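Local coordinates for protein putative hydrogenase (Pyrococcus furiosus, PDB 3LYU) that probably acts as an FAD- and [2Fe-2S]-binding oxidoreductase, of which this chain is one alpha/beta domain, at residues 48-53 with 96-101. Numbering follows the deposited sequence.
Sequences TTLHVT and KEKVRE
L50 has CG anti to the backbone N (chi1 165°), and chi2 of 66° leaves CD2 extended from strand 46-54 toward helix 84-104. V99 on that helix has CG1 anti to its own backbone N (chi1 173°), which leaves CG2 beside that N as the branch that meets the leucine. L50 CD2 lies 4.1 Å from V99 CG2, and the two side chains cross at about a right angle. The same methyl serves a second partner: L50 CD2 is 4.3 Å from K98 CB. CD2 thus makes the nearest approach to both helix residues. The CB and CG end of K98 lies along the leucine methyls. Its far end leads away, and NZ forms a salt bridge with E74 on strand 70-76. A second, long ion pair runs from K98 NZ to E101 OE1 at 3.7 Å, one helical turn on. L50 and V99 are both buried. L50 also packs on I72 of strand 70-76, and V99 on I24 of strand 20-26. V52 packs on V91, R94 and L95, earlier in the same helix. The contact is part of the packing of helix 84-104 against the parallel sheet. Its chemistry is apolar: methyl and methylene groups meet at van der Waals distance, while the lysine charge is met mainly by E74, so hydrophobic burial probably contributes most to this small contact.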
# COMPACT_ATOMS: atom_id res chain seq x y z
N THR B 48 -0.59 -27.87 0.47
CA THR B 48 0.06 -28.81 -0.43
C THR B 48 0.78 -27.87 -1.41
O THR B 48 0.14 -27.01 -2.03
CB THR B 48 -0.95 -29.66 -1.20
OG1 THR B 48 -1.49 -28.90 -2.28
CG2 THR B 48 -2.09 -30.11 -0.29
N THR B 49 2.09 -28.03 -1.52
CA THR B 49 2.86 -27.16 -2.39
C THR B 49 3.11 -27.75 -3.76
O THR B 49 3.22 -28.96 -3.93
CB THR B 49 4.24 -26.79 -1.78
OG1 THR B 49 4.99 -27.98 -1.53
CG2 THR B 49 4.07 -26.01 -0.49
N LEU B 50 3.20 -26.88 -4.75
CA LEU B 50 3.46 -27.33 -6.10
C LEU B 50 4.65 -26.56 -6.64
O LEU B 50 4.66 -25.34 -6.61
CB LEU B 50 2.23 -27.09 -6.99
CG LEU B 50 2.46 -27.17 -8.50
CD1 LEU B 50 2.83 -28.58 -8.90
CD2 LEU B 50 1.22 -26.71 -9.25
N HIS B 51 5.66 -27.28 -7.10
CA HIS B 51 6.83 -26.62 -7.66
C HIS B 51 6.94 -27.00 -9.13
O HIS B 51 7.19 -28.16 -9.45
CB HIS B 51 8.12 -27.05 -6.94
CG HIS B 51 9.34 -26.30 -7.40
ND1 HIS B 51 10.62 -26.78 -7.21
CD2 HIS B 51 9.47 -25.11 -8.02
CE1 HIS B 51 11.49 -25.91 -7.70
NE2 HIS B 51 10.82 -24.89 -8.19
N VAL B 52 6.75 -26.02 -10.01
CA VAL B 52 6.86 -26.27 -11.44
C VAL B 52 8.12 -25.56 -11.93
O VAL B 52 8.25 -24.34 -11.82
CB VAL B 52 5.62 -25.76 -12.22
CG1 VAL B 52 5.72 -26.19 -13.68
CG2 VAL B 52 4.34 -26.30 -11.59
N THR B 53 9.07 -26.34 -12.43
CA THR B 53 10.33 -25.79 -12.92
C THR B 53 10.97 -26.80 -13.87
O THR B 53 10.35 -27.81 -14.19
CB THR B 53 11.28 -25.49 -11.73
OG1 THR B 53 12.38 -24.70 -12.19
CG2 THR B 53 11.81 -26.79 -11.11
N LYS B 96 -0.61 -24.70 -15.92
CA LYS B 96 -2.05 -24.55 -16.04
C LYS B 96 -2.69 -25.91 -15.89
O LYS B 96 -3.67 -26.07 -15.15
CB LYS B 96 -2.42 -24.00 -17.42
CG LYS B 96 -1.52 -22.89 -17.89
CD LYS B 96 -1.86 -22.46 -19.31
CE LYS B 96 -3.13 -21.64 -19.34
NZ LYS B 96 -3.37 -21.12 -20.71
N GLU B 97 -2.12 -26.89 -16.58
CA GLU B 97 -2.62 -28.27 -16.55
C GLU B 97 -2.70 -28.88 -15.16
O GLU B 97 -3.73 -29.44 -14.79
CB GLU B 97 -1.76 -29.16 -17.46
CG GLU B 97 -1.64 -28.66 -18.91
CD GLU B 97 -0.82 -29.58 -19.80
OE1 GLU B 97 0.31 -29.94 -19.40
OE2 GLU B 97 -1.29 -29.92 -20.90
N LYS B 98 -1.62 -28.77 -14.38
CA LYS B 98 -1.60 -29.35 -13.03
C LYS B 98 -2.56 -28.66 -12.07
O LYS B 98 -3.18 -29.32 -11.23
CB LYS B 98 -0.18 -29.30 -12.45
CG LYS B 98 0.32 -30.66 -11.93
CD LYS B 98 -0.73 -31.38 -11.08
CE LYS B 98 -0.16 -32.61 -10.39
NZ LYS B 98 0.46 -33.56 -11.35
N VAL B 99 -2.68 -27.34 -12.19
CA VAL B 99 -3.58 -26.56 -11.34
C VAL B 99 -5.02 -26.90 -11.70
O VAL B 99 -5.84 -27.21 -10.84
CB VAL B 99 -3.32 -25.05 -11.52
CG1 VAL B 99 -4.37 -24.23 -10.77
CG2 VAL B 99 -1.93 -24.70 -11.03
N ARG B 100 -5.32 -26.82 -12.99
CA ARG B 100 -6.64 -27.14 -13.51
C ARG B 100 -7.01 -28.52 -12.97
O ARG B 100 -8.13 -28.76 -12.53
CB ARG B 100 -6.59 -27.19 -15.03
CG ARG B 100 -7.82 -27.80 -15.69
CD ARG B 100 -8.96 -26.81 -15.69
NE ARG B 100 -8.70 -25.69 -16.58
CZ ARG B 100 -9.48 -24.61 -16.66
NH1 ARG B 100 -10.56 -24.50 -15.90
NH2 ARG B 100 -9.17 -23.64 -17.52
N GLU B 101 -6.05 -29.43 -13.00
CA GLU B 101 -6.23 -30.80 -12.54
C GLU B 101 -6.44 -30.92 -11.03
O GLU B 101 -7.17 -31.80 -10.57
CB GLU B 101 -5.02 -31.62 -12.97
CG GLU B 101 -4.81 -32.90 -12.17
CD GLU B 101 -3.51 -33.60 -12.53
OE1 GLU B 101 -3.08 -34.50 -11.78
OE2 GLU B 101 -2.92 -33.25 -13.58